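Local coordinates for protein 7,8-dihydro-6-hydroxymethylpterin pyrophosphokinase-dihydropteroate synthase (PDB 6JWS) that probably catalyses two consecutive steps of folate biosynthesis, pyrophosphorylation of 6-hydroxymethyl-7,8-dihydropterin and its condensation with 4-aminobenzoate to give dihydropteroate, at residues 526-531 with 570-575; 480-485 with 502-507. The protein carries 1 engineered substitution. All blocks are in the same frame, centred on the assembly; numbering follows the deposited sequence.

Contact 1 (526-531 with 570-575); sequences VVLMHK and YRILFD. With PT1 (pteroic acid), chain I; ACT (acetate ion), chain M.
Two neighbouring parallel strands of the TIM barrel of the dihydropteroate synthase part meet here, V526 to M529 pairing in register with I572 to D575. Their backbones interlock in the alternating manner of a parallel pair: V526 N donates to R571 O, L573 N to V526 O, and L528 N to L573 O at 2.9 Å. A weak bond from D575 N to L528 O follows, and H530 N closes the series on D575 O (3.1 Å). V526, L528, I572 and F574 share one face, turned to helix 547-564; L528 CD1 packs on I572 CG2 at 3.5 Å, and V526 and I572 lie alongside each other. V527, M529 and D575 look instead into the barrel, at pteroic acid. M529 runs beside D575 with its CG 3.5 Å from D575 CG and stays extended through chi2, which carries its SD to 3.5 Å from the ligand's N4. D575 extends its carboxylate with CG anti to the backbone N (chi1 -176°): with OD1 held by G577 N, OD2 accepts from pteroic acid N11 at 2.8 Å and lies 2.6 Å from N4. One oxygen thus meets the exocyclic amino N11 and the ring N4 beside it, consistent with a role in recognising the pterin.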
loop_
_atom_site.group_PDB
_atom_site.type_symbol
_atom_site.label_atom_id
_atom_site.label_comp_id
_atom_site.label_asym_id
_atom_site.label_seq_id
_atom_site.Cartn_x
_atom_site.Cartn_y
_atom_site.Cartn_z
ATOM N N VAL B 526 8.365 6.253 26.936
ATOM C CA VAL B 526 9.583 6.893 26.485
ATOM C C VAL B 526 9.830 6.525 25.029
ATOM O O VAL B 526 9.682 5.356 24.655
ATOM C CB VAL B 526 10.779 6.520 27.380
ATOM C CG1 VAL B 526 10.928 5.010 27.598
ATOM C CG2 VAL B 526 12.073 7.162 26.878
ATOM N N VAL B 527 10.222 7.539 24.239
ATOM C CA VAL B 527 10.690 7.331 22.887
ATOM C C VAL B 527 12.225 7.336 22.913
ATOM O O VAL B 527 12.837 8.263 23.434
ATOM C CB VAL B 527 10.106 8.402 21.941
ATOM C CG1 VAL B 527 10.471 8.149 20.475
ATOM C CG2 VAL B 527 8.583 8.542 22.097
ATOM N N LEU B 528 12.845 6.283 22.355
ATOM C CA LEU B 528 14.284 6.252 22.178
ATOM C C LEU B 528 14.607 6.449 20.702
ATOM O O LEU B 528 14.135 5.692 19.838
ATOM C CB LEU B 528 14.840 4.909 22.660
ATOM C CG LEU B 528 14.480 4.500 24.089
ATOM C CD1 LEU B 528 14.900 3.047 24.329
ATOM C CD2 LEU B 528 15.115 5.450 25.115
ATOM N N MET B 529 15.451 7.440 20.425
ATOM C CA MET B 529 15.792 7.726 19.042
ATOM C C MET B 529 17.292 7.511 18.815
ATOM O O MET B 529 18.091 7.783 19.707
ATOM C CB MET B 529 15.413 9.169 18.687
ATOM C CG MET B 529 15.343 9.428 17.199
ATOM S SD MET B 529 15.369 11.204 16.828
ATOM C CE MET B 529 17.143 11.489 16.890
ATOM N N HIS B 530 17.659 7.059 17.611
ATOM C CA HIS B 530 19.044 6.990 17.164
ATOM C C HIS B 530 19.488 8.294 16.496
ATOM O O HIS B 530 18.851 8.782 15.563
ATOM C CB HIS B 530 19.244 5.867 16.140
ATOM C CG HIS B 530 20.648 5.830 15.630
ATOM N ND1 HIS B 530 21.047 6.530 14.506
ATOM C CD2 HIS B 530 21.755 5.198 16.099
ATOM C CE1 HIS B 530 22.334 6.343 14.293
ATOM N NE2 HIS B 530 22.799 5.544 15.270
ATOM N N LYS B 531 20.624 8.831 16.957
ATOM C CA LYS B 531 21.358 9.880 16.258
ATOM C C LYS B 531 22.855 9.671 16.514
ATOM O O LYS B 531 23.242 8.807 17.305
ATOM C CB LYS B 531 20.890 11.268 16.714
ATOM C CG LYS B 531 21.170 11.624 18.167
ATOM C CD LYS B 531 21.013 13.129 18.495
ATOM C CE LYS B 531 21.767 13.613 19.730
ATOM N NZ LYS B 531 23.024 12.858 20.033
ATOM N N TYR B 570 6.620 -2.670 27.358
ATOM C CA TYR B 570 5.523 -2.205 26.522
ATOM C C TYR B 570 5.414 -0.674 26.556
ATOM O O TYR B 570 4.544 -0.102 25.903
ATOM C CB TYR B 570 4.219 -2.882 26.960
ATOM C CG TYR B 570 3.907 -2.723 28.425
ATOM C CD1 TYR B 570 3.268 -1.590 28.886
ATOM C CD2 TYR B 570 4.301 -3.672 29.354
ATOM C CE1 TYR B 570 3.014 -1.389 30.229
ATOM C CE2 TYR B 570 4.045 -3.495 30.703
ATOM C CZ TYR B 570 3.389 -2.355 31.136
ATOM O OH TYR B 570 3.139 -2.143 32.461
ATOM N N ARG B 571 6.316 0.005 27.285
ATOM C CA ARG B 571 6.252 1.462 27.378
ATOM C C ARG B 571 7.406 2.127 26.620
ATOM O O ARG B 571 7.596 3.334 26.735
ATOM C CB ARG B 571 6.245 1.935 28.838
ATOM C CG ARG B 571 4.877 1.867 29.506
ATOM C CD ARG B 571 4.886 2.476 30.902
ATOM N NE ARG B 571 3.561 2.546 31.496
ATOM C CZ ARG B 571 2.684 3.528 31.305
ATOM N NH1 ARG B 571 2.989 4.539 30.494
ATOM N NH2 ARG B 571 1.508 3.489 31.913
ATOM N N ILE B 572 8.154 1.358 25.830
ATOM C CA ILE B 572 9.343 1.875 25.163
ATOM C C ILE B 572 9.097 1.856 23.660
ATOM O O ILE B 572 8.789 0.808 23.110
ATOM C CB ILE B 572 10.565 1.002 25.523
ATOM C CG1 ILE B 572 10.803 1.004 27.038
ATOM C CG2 ILE B 572 11.801 1.431 24.742
ATOM C CD1 ILE B 572 11.760 -0.054 27.519
ATOM N N LEU B 573 9.259 3.009 23.003
ATOM C CA LEU B 573 9.038 3.117 21.571
ATOM C C LEU B 573 10.364 3.414 20.885
ATOM O O LEU B 573 11.256 3.999 21.508
ATOM C CB LEU B 573 8.012 4.223 21.351
ATOM C CG LEU B 573 6.687 3.972 22.081
ATOM C CD1 LEU B 573 6.495 4.976 23.197
ATOM C CD2 LEU B 573 5.531 4.060 21.108
ATOM N N PHE B 574 10.492 2.947 19.633
ATOM C CA PHE B 574 11.711 3.072 18.852
ATOM C C PHE B 574 11.532 4.151 17.801
ATOM O O PHE B 574 10.452 4.275 17.215
ATOM C CB PHE B 574 11.998 1.795 18.056
ATOM C CG PHE B 574 12.432 0.597 18.863
ATOM C CD1 PHE B 574 11.668 0.132 19.919
ATOM C CD2 PHE B 574 13.542 -0.138 18.504
ATOM C CE1 PHE B 574 12.078 -0.986 20.638
ATOM C CE2 PHE B 574 13.970 -1.234 19.237
ATOM C CZ PHE B 574 13.243 -1.652 20.312
ATOM N N ASP B 575 12.631 4.874 17.536
ATOM C CA ASP B 575 12.655 5.893 16.499
ATOM C C ASP B 575 14.018 5.831 15.808
ATOM O O ASP B 575 15.052 5.952 16.459
ATOM C CB ASP B 575 12.277 7.269 17.072
ATOM C CG ASP B 575 12.190 8.370 16.025
ATOM O OD1 ASP B 575 12.628 8.139 14.878
ATOM O OD2 ASP B 575 11.635 9.451 16.336
HETATM C C2 PT1 I . 12.430 12.965 15.270
HETATM C C3 PT1 I . 12.642 14.356 15.671
HETATM C C5 PT1 I . 12.434 14.663 17.090
HETATM N N6 PT1 I . 13.005 15.333 14.805
HETATM C C7 PT1 I . 11.916 12.361 17.504
HETATM N N9 PT1 I . 12.073 13.655 17.934
HETATM C C10 PT1 I . 13.207 16.595 15.268
HETATM N N11 PT1 I . 11.567 11.356 18.387
HETATM C C12 PT1 I . 13.040 16.884 16.616
HETATM C C21 PT1 I . 16.446 17.415 8.395
HETATM O O22 PT1 I . 15.855 18.186 7.590
HETATM O O1 PT1 I . 12.608 12.610 13.991
HETATM N N4 PT1 I . 12.074 12.043 16.190
HETATM N N8 PT1 I . 12.645 15.930 17.486
HETATM C C13 PT1 I . 13.656 17.655 14.298
HETATM N N14 PT1 I . 15.065 17.372 13.910
HETATM C C15 PT1 I . 15.414 17.378 12.602
HETATM C C16 PT1 I . 16.442 16.529 12.139
HETATM C C17 PT1 I . 14.727 18.267 11.712
HETATM C C18 PT1 I . 16.777 16.548 10.763
HETATM C C19 PT1 I . 15.087 18.288 10.341
HETATM C C20 PT1 I . 16.097 17.414 9.867
HETATM O O23 PT1 I . 17.321 16.641 7.975
HETATM C C ACT M . 25.725 3.506 15.305
HETATM O O ACT M . 25.484 4.749 15.307
HETATM O OXT ACT M . 26.672 2.972 14.700
HETATM C CH3 ACT M . 24.761 2.567 16.035
#

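Contact 2 (480-485 with 502-507); sequences SIDTIN and NDISAC. With PT1 (pteroic acid), chain I.
D482 and N502 form the parallel bridge at the C-terminal ends of two barrel strands, and their side chains reach out alongside each other to the pterin. N502 N donates to I481 O at 2.9 Å and T483 N weakly to N502 O. Both bridge residues place CG anti to the backbone N (chi1 -173° and 175°), with carboxylate and amide planes 38° apart. The amide of N502 makes a two-point grip: OD1 accepts from pteroic acid N11 at 2.9 Å, and ND2 donates to N9 at 3.2 Å. D482 divides its oxygens, OD2 lying 2.7 Å from the ligand's N8 while OD1 accepts from a water that also donates to N502 O and accepts from I504 N. I504 brings CG2 to 3.5 Å from the ligand's N9. Beyond the bridge, I484 crosses D503 almost at right angles, CG2 resting 3.5 Å from D503 OD1. That oxygen takes three donors: S505 OG at the syn lone pair of OD1 (2.7 Å), S505 N nearly along the C-O axis in an Asx turn, and C507 N from above the carboxylate plane. They fix the carboxylate over the type I turn D503-A506. T483 OG1, hydrogen-bonded to E448, accepts from N485 N in an ST turn just before helix 486-494, which N485 caps. This helix links strands 478-482 and 500-503 as a beta-alpha-beta unit and packs on I481 and T483; strand 428-432 flanks S480, and strand 525-529 flanks N502.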
loop_
_atom_site.group_PDB
_atom_site.type_symbol
_atom_site.label_atom_id
_atom_site.label_comp_id
_atom_site.label_asym_id
_atom_site.label_seq_id
_atom_site.Cartn_x
_atom_site.Cartn_y
_atom_site.Cartn_z
ATOM N N SER B 480 3.826 14.735 25.092
ATOM C CA SER B 480 5.197 14.281 24.997
ATOM C C SER B 480 6.153 15.478 25.075
ATOM O O SER B 480 5.928 16.518 24.446
ATOM C CB SER B 480 5.362 13.514 23.696
ATOM O OG SER B 480 6.711 13.134 23.509
ATOM N N ILE B 481 7.250 15.324 25.823
ATOM C CA ILE B 481 8.244 16.395 25.873
ATOM C C ILE B 481 9.533 15.942 25.190
ATOM O O ILE B 481 10.125 14.941 25.574
ATOM C CB ILE B 481 8.493 16.932 27.299
ATOM C CG1 ILE B 481 9.660 17.920 27.327
ATOM C CG2 ILE B 481 8.700 15.825 28.323
ATOM C CD1 ILE B 481 9.533 18.933 28.434
ATOM N N ASP B 482 9.950 16.707 24.181
ATOM C CA ASP B 482 11.177 16.480 23.450
ATOM C C ASP B 482 12.315 17.112 24.248
ATOM O O ASP B 482 12.650 18.287 24.038
ATOM C CB ASP B 482 11.057 17.094 22.052
ATOM C CG ASP B 482 12.210 16.805 21.093
ATOM O OD1 ASP B 482 13.301 16.384 21.547
ATOM O OD2 ASP B 482 12.011 16.996 19.871
ATOM N N THR B 483 12.896 16.327 25.158
ATOM C CA THR B 483 14.020 16.795 25.957
ATOM C C THR B 483 15.030 15.663 26.187
ATOM O O THR B 483 14.670 14.480 26.164
ATOM C CB THR B 483 13.539 17.407 27.287
ATOM O OG1 THR B 483 14.677 18.048 27.858
ATOM C CG2 THR B 483 12.975 16.413 28.289
ATOM N N ILE B 484 16.283 16.036 26.470
ATOM C CA ILE B 484 17.294 15.096 26.938
ATOM C C ILE B 484 17.692 15.494 28.358
ATOM O O ILE B 484 18.632 14.920 28.943
ATOM C CB ILE B 484 18.526 15.104 26.013
ATOM C CG1 ILE B 484 19.234 16.467 26.020
ATOM C CG2 ILE B 484 18.151 14.658 24.600
ATOM C CD1 ILE B 484 20.466 16.527 25.130
ATOM N N ASN B 485 16.962 16.470 28.908
ATOM C CA ASN B 485 17.438 17.147 30.101
ATOM C C ASN B 485 16.691 16.669 31.341
ATOM O O ASN B 485 15.491 16.872 31.491
ATOM C CB ASN B 485 17.499 18.667 29.933
ATOM C CG ASN B 485 18.147 19.331 31.124
ATOM O OD1 ASN B 485 17.480 19.603 32.129
ATOM N ND2 ASN B 485 19.452 19.553 31.044
ATOM N N ASN B 502 10.350 12.062 25.230
ATOM C CA ASN B 502 10.889 11.897 23.895
ATOM C C ASN B 502 12.368 12.284 23.925
ATOM O O ASN B 502 12.701 13.464 23.866
ATOM C CB ASN B 502 10.100 12.755 22.900
ATOM C CG ASN B 502 10.695 12.725 21.513
ATOM O OD1 ASN B 502 11.479 11.829 21.206
ATOM N ND2 ASN B 502 10.367 13.712 20.686
ATOM N N ASP B 503 13.258 11.280 24.012
ATOM C CA ASP B 503 14.675 11.520 24.257
ATOM C C ASP B 503 15.484 11.176 22.998
ATOM O O ASP B 503 15.754 10.010 22.712
ATOM C CB ASP B 503 15.136 10.763 25.506
ATOM C CG ASP B 503 16.538 11.115 25.995
ATOM O OD1 ASP B 503 17.482 11.252 25.141
ATOM O OD2 ASP B 503 16.683 11.291 27.231
ATOM N N ILE B 504 15.882 12.213 22.247
ATOM C CA ILE B 504 16.569 12.005 20.982
ATOM C C ILE B 504 17.986 11.453 21.185
ATOM O O ILE B 504 18.626 11.072 20.213
ATOM C CB ILE B 504 16.549 13.272 20.105
ATOM C CG1 ILE B 504 17.331 14.442 20.728
ATOM C CG2 ILE B 504 15.116 13.652 19.735
ATOM C CD1 ILE B 504 17.673 15.554 19.740
ATOM N N SER B 505 18.472 11.370 22.427
ATOM C CA SER B 505 19.756 10.724 22.692
ATOM C C SER B 505 19.580 9.256 23.100
ATOM O O SER B 505 20.544 8.585 23.462
ATOM C CB SER B 505 20.604 11.513 23.709
ATOM O OG SER B 505 20.165 11.314 25.061
ATOM N N ALA B 506 18.340 8.763 23.081
ATOM C CA ALA B 506 17.977 7.459 23.625
ATOM C C ALA B 506 18.469 7.326 25.072
ATOM O O ALA B 506 18.885 6.250 25.504
ATOM C CB ALA B 506 18.451 6.329 22.729
ATOM N N CYS B 507 18.405 8.444 25.812
ATOM C CA CYS B 507 18.712 8.492 27.233
ATOM C C CYS B 507 20.199 8.214 27.463
ATOM O O CYS B 507 20.569 7.682 28.501
ATOM C CB CYS B 507 17.879 7.478 28.007
ATOM S SG CYS B 507 16.086 7.723 27.875
HETATM C C2 PT1 I . 12.430 12.965 15.270
HETATM C C3 PT1 I . 12.642 14.356 15.671
HETATM C C5 PT1 I . 12.434 14.663 17.090
HETATM N N6 PT1 I . 13.005 15.333 14.805
HETATM C C7 PT1 I . 11.916 12.361 17.504
HETATM N N9 PT1 I . 12.073 13.655 17.934
HETATM C C10 PT1 I . 13.207 16.595 15.268
HETATM N N11 PT1 I . 11.567 11.356 18.387
HETATM C C12 PT1 I . 13.040 16.884 16.616
HETATM C C21 PT1 I . 16.446 17.415 8.395
HETATM O O22 PT1 I . 15.855 18.186 7.590
HETATM O O1 PT1 I . 12.608 12.610 13.991
HETATM N N4 PT1 I . 12.074 12.043 16.190
HETATM N N8 PT1 I . 12.645 15.930 17.486
HETATM C C13 PT1 I . 13.656 17.655 14.298
HETATM N N14 PT1 I . 15.065 17.372 13.910
HETATM C C15 PT1 I . 15.414 17.378 12.602
HETATM C C16 PT1 I . 16.442 16.529 12.139
HETATM C C17 PT1 I . 14.727 18.267 11.712
HETATM C C18 PT1 I . 16.777 16.548 10.763
HETATM C C19 PT1 I . 15.087 18.288 10.341
HETATM C C20 PT1 I . 16.097 17.414 9.867
HETATM O O23 PT1 I . 17.321 16.641 7.975
HETATM O O HOH W 1 14.854 14.918 23.128
HETATM O O HOH W 2 19.230 12.000 28.374
#

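Contact 2 closes before contact 1 opens along the chain, and their centres stand 9 Å apart. Together they span four successive parallel strands of the barrel sheet, 478-482, 500-503, 525-529 and 572-575, with helices 486-494 and 547-564 on the connecting crossovers. Strands 500-503 and 525-529 are direct neighbours, so the two contacts are adjacent in one sheet: V527 O and D503 N, 3.1 Å apart, probably share a hydrogen bond, and M529 CE packs against I504 O. Both contribute to one pteroic acid pocket. The example illustrates how a TIM barrel gathers binding groups from sequential strand ends, leaving recognition of a single pterin spread over well-separated parts of the sequence.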